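Local coordinates for protein clostridium acetobutylicum Q97KL0 (Clostridium acetobutylicum, PDB 1XBF) that is of unknown function but belongs to the UPF0047 (YjbQ) family, forms a three-chain assembly and holds a sulfate ion in a pocket that may bind anions, at residues H44-I49 with G121-K126; Q16-T21 with I114-F119. All blocks are in the same frame, centred on the assembly; numbering follows the deposited sequence.

Contact 1 of 2, residues H44-I49 with G121-K126. With SO4 (sulfate ion), chain D.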
ATOM      1  N   HIS A  44       4.635 -13.154  -2.581  1.00 28.12           N
ATOM      2  CA  HIS A  44       5.862 -13.406  -1.831  1.00 27.01           C
ATOM      3  C   HIS A  44       6.013 -12.465  -0.640  1.00 26.98           C
ATOM      4  O   HIS A  44       5.561 -11.319  -0.681  1.00 27.65           O
ATOM      5  CB  HIS A  44       7.072 -13.285  -2.753  1.00 29.21           C
ATOM      6  CG  HIS A  44       6.958 -14.111  -3.996  1.00 31.66           C
ATOM      7  ND1 HIS A  44       6.267 -13.686  -5.110  1.00 32.56           N
ATOM      8  CD2 HIS A  44       7.391 -15.363  -4.279  1.00 32.37           C
ATOM      9  CE1 HIS A  44       6.278 -14.638  -6.025  1.00 33.70           C
ATOM     10  NE2 HIS A  44       6.953 -15.668  -5.546  1.00 34.36           N
ATOM     11  N   THR A  45       6.655 -12.953   0.416  1.00 24.67           N
ATOM     12  CA  THR A  45       6.857 -12.161   1.629  1.00 23.49           C
ATOM     13  C   THR A  45       8.204 -11.452   1.666  1.00 21.30           C
ATOM     14  O   THR A  45       8.499 -10.743   2.622  1.00 18.38           O
ATOM     15  CB  THR A  45       6.748 -13.031   2.897  1.00 23.93           C
ATOM     16  OG1 THR A  45       7.696 -14.104   2.827  1.00 26.10           O
ATOM     17  CG2 THR A  45       5.341 -13.595   3.042  1.00 25.39           C
ATOM     18  N   THR A  46       9.026 -11.670   0.642  1.00 21.80           N
ATOM     19  CA  THR A  46      10.329 -11.021   0.562  1.00 21.94           C
ATOM     20  C   THR A  46      10.412 -10.224  -0.735  1.00 22.30           C
ATOM     21  O   THR A  46      11.491  -9.972  -1.264  1.00 23.48           O
ATOM     22  CB  THR A  46      11.503 -12.048   0.650  1.00 21.89           C
ATOM     23  OG1 THR A  46      11.421 -13.005  -0.419  1.00 22.82           O
ATOM     24  CG2 THR A  46      11.460 -12.768   1.976  1.00 21.54           C
ATOM     25  N   ALA A  47       9.245  -9.827  -1.230  1.00 22.24           N
ATOM     26  CA  ALA A  47       9.118  -9.031  -2.441  1.00 21.82           C
ATOM     27  C   ALA A  47       7.787  -8.297  -2.344  1.00 21.53           C
ATOM     28  O   ALA A  47       6.975  -8.583  -1.468  1.00 23.34           O
ATOM     29  CB  ALA A  47       9.133  -9.930  -3.682  1.00 24.08           C
ATOM     30  N   GLY A  48       7.561  -7.351  -3.242  1.00 23.11           N
ATOM     31  CA  GLY A  48       6.317  -6.608  -3.212  1.00 20.46           C
ATOM     32  C   GLY A  48       6.106  -5.914  -4.530  1.00 19.65           C
ATOM     33  O   GLY A  48       6.810  -6.189  -5.502  1.00 19.25           O
ATOM     34  N   ILE A  49       5.135  -5.007  -4.557  1.00 18.29           N
ATOM     35  CA  ILE A  49       4.803  -4.252  -5.752  1.00 16.15           C
ATOM     36  C   ILE A  49       4.784  -2.761  -5.393  1.00 14.60           C
ATOM     37  O   ILE A  49       4.309  -2.392  -4.329  1.00 15.50           O
ATOM     38  CB  ILE A  49       3.370  -4.580  -6.251  1.00 18.57           C
ATOM     39  CG1 ILE A  49       3.184  -6.093  -6.457  1.00 18.50           C
ATOM     40  CG2 ILE A  49       3.089  -3.812  -7.530  1.00 16.52           C
ATOM     41  CD1 ILE A  49       3.938  -6.654  -7.651  1.00 19.18           C
ATOM     42  N   GLY A 121      16.491 -11.871  -4.144  1.00 30.82           N
ATOM     43  CA  GLY A 121      16.736 -12.683  -5.322  1.00 31.84           C
ATOM     44  C   GLY A 121      18.117 -13.311  -5.253  1.00 32.56           C
ATOM     45  O   GLY A 121      18.829 -13.084  -4.275  1.00 30.56           O
ATOM     46  N   PRO A 122      18.532 -14.101  -6.264  1.00 33.87           N
ATOM     47  CA  PRO A 122      17.788 -14.472  -7.473  1.00 35.38           C
ATOM     48  C   PRO A 122      16.823 -15.609  -7.189  1.00 36.98           C
ATOM     49  O   PRO A 122      17.195 -16.591  -6.549  1.00 38.16           O
ATOM     50  CB  PRO A 122      18.895 -14.899  -8.428  1.00 36.09           C
ATOM     51  CG  PRO A 122      19.847 -15.584  -7.498  1.00 36.02           C
ATOM     52  CD  PRO A 122      19.915 -14.609  -6.338  1.00 35.47           C
ATOM     53  N   ARG A 123      15.588 -15.479  -7.663  1.00 37.81           N
ATOM     54  CA  ARG A 123      14.576 -16.505  -7.444  1.00 39.03           C
ATOM     55  C   ARG A 123      13.572 -16.531  -8.589  1.00 38.53           C
ATOM     56  O   ARG A 123      13.534 -15.619  -9.409  1.00 38.17           O
ATOM     57  CB  ARG A 123      13.831 -16.245  -6.125  1.00 40.09           C
ATOM     58  CG  ARG A 123      14.732 -16.238  -4.896  1.00 42.97           C
ATOM     59  CD  ARG A 123      13.991 -15.886  -3.615  1.00 44.94           C
ATOM     60  NE  ARG A 123      13.084 -16.938  -3.173  1.00 47.90           N
ATOM     61  CZ  ARG A 123      12.433 -16.920  -2.013  1.00 49.21           C
ATOM     62  NH1 ARG A 123      11.622 -17.919  -1.688  1.00 49.41           N
ATOM     63  NH2 ARG A 123      12.593 -15.900  -1.177  1.00 49.84           N
ATOM     64  N   ASP A 124      12.777 -17.595  -8.646  1.00 39.08           N
ATOM     65  CA  ASP A 124      11.737 -17.729  -9.661  1.00 39.67           C
ATOM     66  C   ASP A 124      10.481 -17.229  -8.957  1.00 36.68           C
ATOM     67  O   ASP A 124       9.973 -17.884  -8.052  1.00 36.22           O
ATOM     68  CB  ASP A 124      11.564 -19.194 -10.072  1.00 41.46           C
ATOM     69  CG  ASP A 124      12.795 -19.758 -10.758  1.00 45.27           C
ATOM     70  OD1 ASP A 124      13.153 -19.256 -11.843  1.00 46.01           O
ATOM     71  OD2 ASP A 124      13.407 -20.695 -10.205  1.00 47.38           O
ATOM     72  N   ARG A 125       9.991 -16.067  -9.366  1.00 34.61           N
ATOM     73  CA  ARG A 125       8.823 -15.474  -8.723  1.00 32.04           C
ATOM     74  C   ARG A 125       7.560 -15.492  -9.567  1.00 31.26           C
ATOM     75  O   ARG A 125       7.585 -15.825 -10.746  1.00 29.95           O
ATOM     76  CB  ARG A 125       9.133 -14.026  -8.336  1.00 29.44           C
ATOM     77  CG  ARG A 125      10.401 -13.836  -7.512  1.00 27.38           C
ATOM     78  CD  ARG A 125      10.269 -14.410  -6.108  1.00 27.08           C
ATOM     79  NE  ARG A 125      11.060 -13.634  -5.157  1.00 27.69           N
ATOM     80  CZ  ARG A 125      11.060 -13.835  -3.846  1.00 27.07           C
ATOM     81  NH1 ARG A 125      10.316 -14.798  -3.321  1.00 28.30           N
ATOM     82  NH2 ARG A 125      11.782 -13.055  -3.053  1.00 27.01           N
ATOM     83  N   LYS A 126       6.454 -15.124  -8.935  1.00 30.78           N
ATOM     84  CA  LYS A 126       5.158 -15.058  -9.589  1.00 31.93           C
ATOM     85  C   LYS A 126       4.517 -13.712  -9.265  1.00 32.05           C
ATOM     86  O   LYS A 126       4.859 -13.060  -8.278  1.00 29.71           O
ATOM     87  CB  LYS A 126       4.236 -16.168  -9.077  1.00 33.63           C
ATOM     88  CG  LYS A 126       4.611 -17.584  -9.497  1.00 37.83           C
ATOM     89  CD  LYS A 126       4.390 -17.793 -10.989  1.00 41.78           C
ATOM     90  CE  LYS A 126       4.396 -19.271 -11.341  1.00 43.30           C
ATOM     91  NZ  LYS A 126       3.338 -20.007 -10.588  1.00 45.34           N
TER
HETATM   92  S   SO4 D 201       8.441 -16.094  -0.366  1.00 30.44           S
HETATM   93  O1  SO4 D 201       9.490 -17.036   0.053  1.00 33.00           O
HETATM   94  O2  SO4 D 201       7.512 -15.875   0.757  1.00 30.52           O
HETATM   95  O3  SO4 D 201       9.066 -14.816  -0.758  1.00 31.60           O
HETATM   96  O4  SO4 D 201       7.709 -16.644  -1.517  1.00 30.42           O
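Arg125 reaches from the start of strand 124-133 to Thr46, in the turn leading into strand 47-53, and together with Arg123, His44 and Thr45 it forms a small anion-binding pocket occupied by a sulfate ion, probably from the crystallisation liquor. One hydrogen bond joins the two segments directly: Arg125 NH2 donates to Thr46 OG1 at 2.7 Å, with the hydroxyl close to the guanidinium plane and an N-H...O angle of 160°. Thr46 OG1 lies between its own backbone N and carbonyl carbon (chi1 60°), where it accepts the bond from Arg125 and donates one to SO4 O3.

The sulfate is gripped from both segments. Arg125 NH1 reaches SO4 O3 at 2.9 Å, Arg123 NH1 binds SO4 O1, and Thr45 offers both its backbone N and its OG1 to SO4 O2; the bond from Thr46 N to SO4 O3 is weak. The two arginines share this anion, with Arg125 NH1 3.2 Å above the guanidinium plane of Arg123, and the sulfate charge probably offsets theirs. Salt bridges of Arg125 with Glu118 and of Arg123 with Asp120 probably balance the charges further, and Trp111 of a second subunit packs on Thr45 beside the site.

Apolar contact rests on the His44 ring. Bends at chi2 and chi3 carry Arg125 across it, its CD 3.7 Å from the ring centroid in a CH-pi contact, while ring and guanidinium planes stand 64° apart. Ala47 CB lies over one face of the same guanidinium. At the ring's edge, near its plane, His44 CD2 comes within 3.1 Å of SO4 O4, and His44 CE1 within 3.0 Å of Lys126 N.

Contact 2 of 2, residues Q16-T21 with I114-F119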
ATOM      1  N   GLN A  16      16.339  -5.873  -6.639  1.00 34.54           N
ATOM      2  CA  GLN A  16      16.138  -5.124  -7.869  1.00 31.66           C
ATOM      3  C   GLN A  16      14.675  -4.797  -8.127  1.00 29.18           C
ATOM      4  O   GLN A  16      13.768  -5.447  -7.600  1.00 28.75           O
ATOM      5  CB  GLN A  16      16.690  -5.899  -9.071  1.00 34.02           C
ATOM      6  CG  GLN A  16      16.096  -7.288  -9.256  1.00 36.07           C
ATOM      7  CD  GLN A  16      16.598  -7.969 -10.524  1.00 38.29           C
ATOM      8  OE1 GLN A  16      17.766  -7.837 -10.894  1.00 41.57           O
ATOM      9  NE2 GLN A  16      15.719  -8.710 -11.187  1.00 36.40           N
ATOM     10  N   PHE A  17      14.465  -3.776  -8.947  1.00 25.39           N
ATOM     11  CA  PHE A  17      13.134  -3.343  -9.334  1.00 26.34           C
ATOM     12  C   PHE A  17      12.943  -3.823 -10.759  1.00 26.44           C
ATOM     13  O   PHE A  17      13.746  -3.504 -11.637  1.00 27.92           O
ATOM     14  CB  PHE A  17      13.034  -1.818  -9.305  1.00 24.75           C
ATOM     15  CG  PHE A  17      12.581  -1.256  -7.988  1.00 23.47           C
ATOM     16  CD1 PHE A  17      13.017  -1.806  -6.777  1.00 21.67           C
ATOM     17  CD2 PHE A  17      11.761  -0.126  -7.956  1.00 22.61           C
ATOM     18  CE1 PHE A  17      12.643  -1.233  -5.550  1.00 22.79           C
ATOM     19  CE2 PHE A  17      11.382   0.459  -6.733  1.00 23.00           C
ATOM     20  CZ  PHE A  17      11.823  -0.095  -5.532  1.00 19.60           C
ATOM     21  N   ILE A  18      11.890  -4.595 -10.985  1.00 26.25           N
ATOM     22  CA  ILE A  18      11.595  -5.108 -12.314  1.00 25.85           C
ATOM     23  C   ILE A  18      10.316  -4.459 -12.835  1.00 25.19           C
ATOM     24  O   ILE A  18       9.237  -4.652 -12.277  1.00 24.82           O
ATOM     25  CB  ILE A  18      11.420  -6.637 -12.281  1.00 26.52           C
ATOM     26  CG1 ILE A  18      12.659  -7.278 -11.654  1.00 27.50           C
ATOM     27  CG2 ILE A  18      11.212  -7.167 -13.696  1.00 28.92           C
ATOM     28  CD1 ILE A  18      12.509  -8.745 -11.349  1.00 29.98           C
ATOM     29  N   ASP A  19      10.449  -3.679 -13.901  1.00 23.49           N
ATOM     30  CA  ASP A  19       9.313  -2.997 -14.496  1.00 23.73           C
ATOM     31  C   ASP A  19       8.425  -4.057 -15.131  1.00 24.73           C
ATOM     32  O   ASP A  19       8.817  -4.709 -16.093  1.00 26.02           O
ATOM     33  CB  ASP A  19       9.801  -2.014 -15.559  1.00 23.57           C
ATOM     34  CG  ASP A  19       8.728  -1.041 -15.997  1.00 27.14           C
ATOM     35  OD1 ASP A  19       7.589  -1.474 -16.271  1.00 27.64           O
ATOM     36  OD2 ASP A  19       9.030   0.163 -16.085  1.00 28.25           O
ATOM     37  N   ILE A  20       7.230  -4.235 -14.586  1.00 25.09           N
ATOM     38  CA  ILE A  20       6.306  -5.226 -15.108  1.00 23.70           C
ATOM     39  C   ILE A  20       5.070  -4.568 -15.709  1.00 24.78           C
ATOM     40  O   ILE A  20       4.027  -5.209 -15.874  1.00 22.53           O
ATOM     41  CB  ILE A  20       5.870  -6.213 -14.001  1.00 22.33           C
ATOM     42  CG1 ILE A  20       5.180  -5.463 -12.857  1.00 20.78           C
ATOM     43  CG2 ILE A  20       7.078  -6.943 -13.453  1.00 22.51           C
ATOM     44  CD1 ILE A  20       4.497  -6.383 -11.860  1.00 20.49           C
ATOM     45  N   THR A  21       5.188  -3.285 -16.041  1.00 25.71           N
ATOM     46  CA  THR A  21       4.063  -2.558 -16.620  1.00 27.96           C
ATOM     47  C   THR A  21       3.557  -3.281 -17.868  1.00 30.29           C
ATOM     48  O   THR A  21       2.349  -3.367 -18.094  1.00 31.55           O
ATOM     49  CB  THR A  21       4.459  -1.111 -16.981  1.00 29.03           C
ATOM     50  OG1 THR A  21       5.083  -0.489 -15.847  1.00 26.99           O
ATOM     51  CG2 THR A  21       3.223  -0.305 -17.369  1.00 27.90           C
ATOM     52  N   ILE A 114       4.910   0.261 -13.173  1.00 20.97           N
ATOM     53  CA  ILE A 114       4.596  -0.706 -12.125  1.00 20.33           C
ATOM     54  C   ILE A 114       5.793  -1.635 -11.941  1.00 20.61           C
ATOM     55  O   ILE A 114       6.248  -2.277 -12.898  1.00 19.68           O
ATOM     56  CB  ILE A 114       3.362  -1.561 -12.491  1.00 24.37           C
ATOM     57  CG1 ILE A 114       2.176  -0.651 -12.816  1.00 23.95           C
ATOM     58  CG2 ILE A 114       3.017  -2.490 -11.328  1.00 22.68           C
ATOM     59  CD1 ILE A 114       1.014  -1.361 -13.500  1.00 27.05           C
ATOM     60  N   TYR A 115       6.283  -1.721 -10.705  1.00 19.71           N
ATOM     61  CA  TYR A 115       7.456  -2.538 -10.377  1.00 18.81           C
ATOM     62  C   TYR A 115       7.245  -3.706  -9.443  1.00 19.70           C
ATOM     63  O   TYR A 115       6.446  -3.640  -8.513  1.00 17.77           O
ATOM     64  CB  TYR A 115       8.533  -1.675  -9.719  1.00 19.19           C
ATOM     65  CG  TYR A 115       9.218  -0.686 -10.619  1.00 20.58           C
ATOM     66  CD1 TYR A 115      10.196  -1.095 -11.527  1.00 20.46           C
ATOM     67  CD2 TYR A 115       8.919   0.673 -10.539  1.00 20.38           C
ATOM     68  CE1 TYR A 115      10.866  -0.165 -12.330  1.00 20.18           C
ATOM     69  CE2 TYR A 115       9.583   1.608 -11.337  1.00 19.82           C
ATOM     70  CZ  TYR A 115      10.548   1.187 -12.224  1.00 18.94           C
ATOM     71  OH  TYR A 115      11.181   2.124 -13.003  1.00 16.09           O
ATOM     72  N   PHE A 116       7.993  -4.777  -9.699  1.00 20.12           N
ATOM     73  CA  PHE A 116       8.011  -5.936  -8.830  1.00 19.58           C
ATOM     74  C   PHE A 116       9.284  -5.606  -8.054  1.00 20.82           C
ATOM     75  O   PHE A 116      10.346  -5.474  -8.659  1.00 24.04           O
ATOM     76  CB  PHE A 116       8.222  -7.229  -9.627  1.00 20.14           C
ATOM     77  CG  PHE A 116       8.323  -8.456  -8.765  1.00 19.87           C
ATOM     78  CD1 PHE A 116       9.525  -8.811  -8.163  1.00 22.21           C
ATOM     79  CD2 PHE A 116       7.203  -9.248  -8.534  1.00 21.50           C
ATOM     80  CE1 PHE A 116       9.605  -9.941  -7.342  1.00 20.41           C
ATOM     81  CE2 PHE A 116       7.273 -10.373  -7.722  1.00 19.06           C
ATOM     82  CZ  PHE A 116       8.469 -10.721  -7.125  1.00 19.75           C
ATOM     83  N   THR A 117       9.189  -5.450  -6.739  1.00 18.62           N
ATOM     84  CA  THR A 117      10.361  -5.112  -5.947  1.00 18.48           C
ATOM     85  C   THR A 117      10.952  -6.342  -5.264  1.00 18.36           C
ATOM     86  O   THR A 117      10.413  -6.839  -4.280  1.00 17.58           O
ATOM     87  CB  THR A 117      10.012  -4.062  -4.877  1.00 17.15           C
ATOM     88  OG1 THR A 117       9.055  -4.606  -3.956  1.00 15.56           O
ATOM     89  CG2 THR A 117       9.413  -2.823  -5.534  1.00 18.41           C
ATOM     90  N   GLU A 118      12.071  -6.818  -5.795  1.00 19.78           N
ATOM     91  CA  GLU A 118      12.758  -7.999  -5.273  1.00 19.85           C
ATOM     92  C   GLU A 118      13.791  -7.594  -4.244  1.00 20.16           C
ATOM     93  O   GLU A 118      14.693  -6.813  -4.535  1.00 20.68           O
ATOM     94  CB  GLU A 118      13.454  -8.739  -6.418  1.00 22.70           C
ATOM     95  CG  GLU A 118      14.307  -9.942  -5.992  1.00 24.35           C
ATOM     96  CD  GLU A 118      13.485 -11.046  -5.360  1.00 24.83           C
ATOM     97  OE1 GLU A 118      13.195 -10.969  -4.144  1.00 26.65           O
ATOM     98  OE2 GLU A 118      13.118 -11.990  -6.086  1.00 26.61           O
ATOM     99  N   PHE A 119      13.659  -8.137  -3.042  1.00 18.16           N
ATOM    100  CA  PHE A 119      14.587  -7.842  -1.971  1.00 19.55           C
ATOM    101  C   PHE A 119      15.298  -9.117  -1.513  1.00 22.02           C
ATOM    102  O   PHE A 119      16.000  -9.111  -0.509  1.00 22.00           O
ATOM    103  CB  PHE A 119      13.842  -7.216  -0.787  1.00 18.15           C
ATOM    104  CG  PHE A 119      13.148  -5.922  -1.118  1.00 16.17           C
ATOM    105  CD1 PHE A 119      13.885  -4.794  -1.467  1.00 16.40           C
ATOM    106  CD2 PHE A 119      11.760  -5.826  -1.068  1.00 17.14           C
ATOM    107  CE1 PHE A 119      13.248  -3.574  -1.759  1.00 19.83           C
ATOM    108  CE2 PHE A 119      11.109  -4.613  -1.359  1.00 17.18           C
ATOM    109  CZ  PHE A 119      11.858  -3.487  -1.703  1.00 17.17           C
TER
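Phe17 and Thr117 face each other as a non-hydrogen-bonded pair where strand 16-19 runs antiparallel along strand 112-118, an edge-to-centre pairing in a three-stranded antiparallel sheet. Their side chains run alongside one another off the same face of the sheet, and the Thr117 methyl rises as a bump under the Phe17 ring: CG2 sits 3.7 Å from its centroid, a CH-pi contact over the face. A chi1 of -91° swings the ring onto that methyl.

Next to it the Tyr115 ring leans in obliquely, its plane 52° from that of Phe17 and the centroids 5.3 Å apart. Phe17 CD2 rests over one face of the tyrosine, and Phe17 CB fits against Tyr115 CD1. Tyr115 CE1 packs against Asp19 CB, and the phenol OH goes to Glu53 O. Helix 58-70 covers this Phe17-Tyr115 face, with Thr60, Ile63 and Leu64 against Phe17.

On the other face Ile18 and Phe116 meet at their CB atoms. Phe116, with CG anti to the backbone N, carries its ring away, and Ile20 CG2 settles 4.0 Å from Phe116 CB. Ile20 CG1 also fits against Ile114 CG2. Glu118, on this same face, leads its carboxylate away from the strand pair toward Arg125, with Thr11 OG1 and Asp120 N as further partners.

Backbone bonds hold the register, among them the reciprocal Ile18-Phe116 pair and Ile20 N to Ile114 O. At the end leading into helix 21-31 the hydroxyl of Thr21 takes over from the backbone. Asp19 OD1 receives both Thr21 N, closing an Asx turn, and Thr21 OG1; that hydroxyl in turn accepts from Ile114 N at 2.8 Å, 165° at the hydrogen.

Overall arrangement
Contact 2 is the buried one, about 4 Å between its centre and that of the chain; contact 1 lies farther out, at about 9 Å, and is only partly buried. Both reach the three-stranded sheet, where strand 112-118 separates strand 16-19 from strand 47-53. Contact 2 lies within this sheet, whereas contact 1 joins the loop leading into strand 47-53 to the start of strand 124-133, in the five-stranded sheet, and the residues just before it. Chemistry follows place: a backbone ladder and largely apolar side-chain packing inside, arginines and hydroxyls around an anion farther out. They meet directly where Arg125 NH2 of contact 1 and Glu118 OE1 of contact 2 form a 2.7 Å salt bridge.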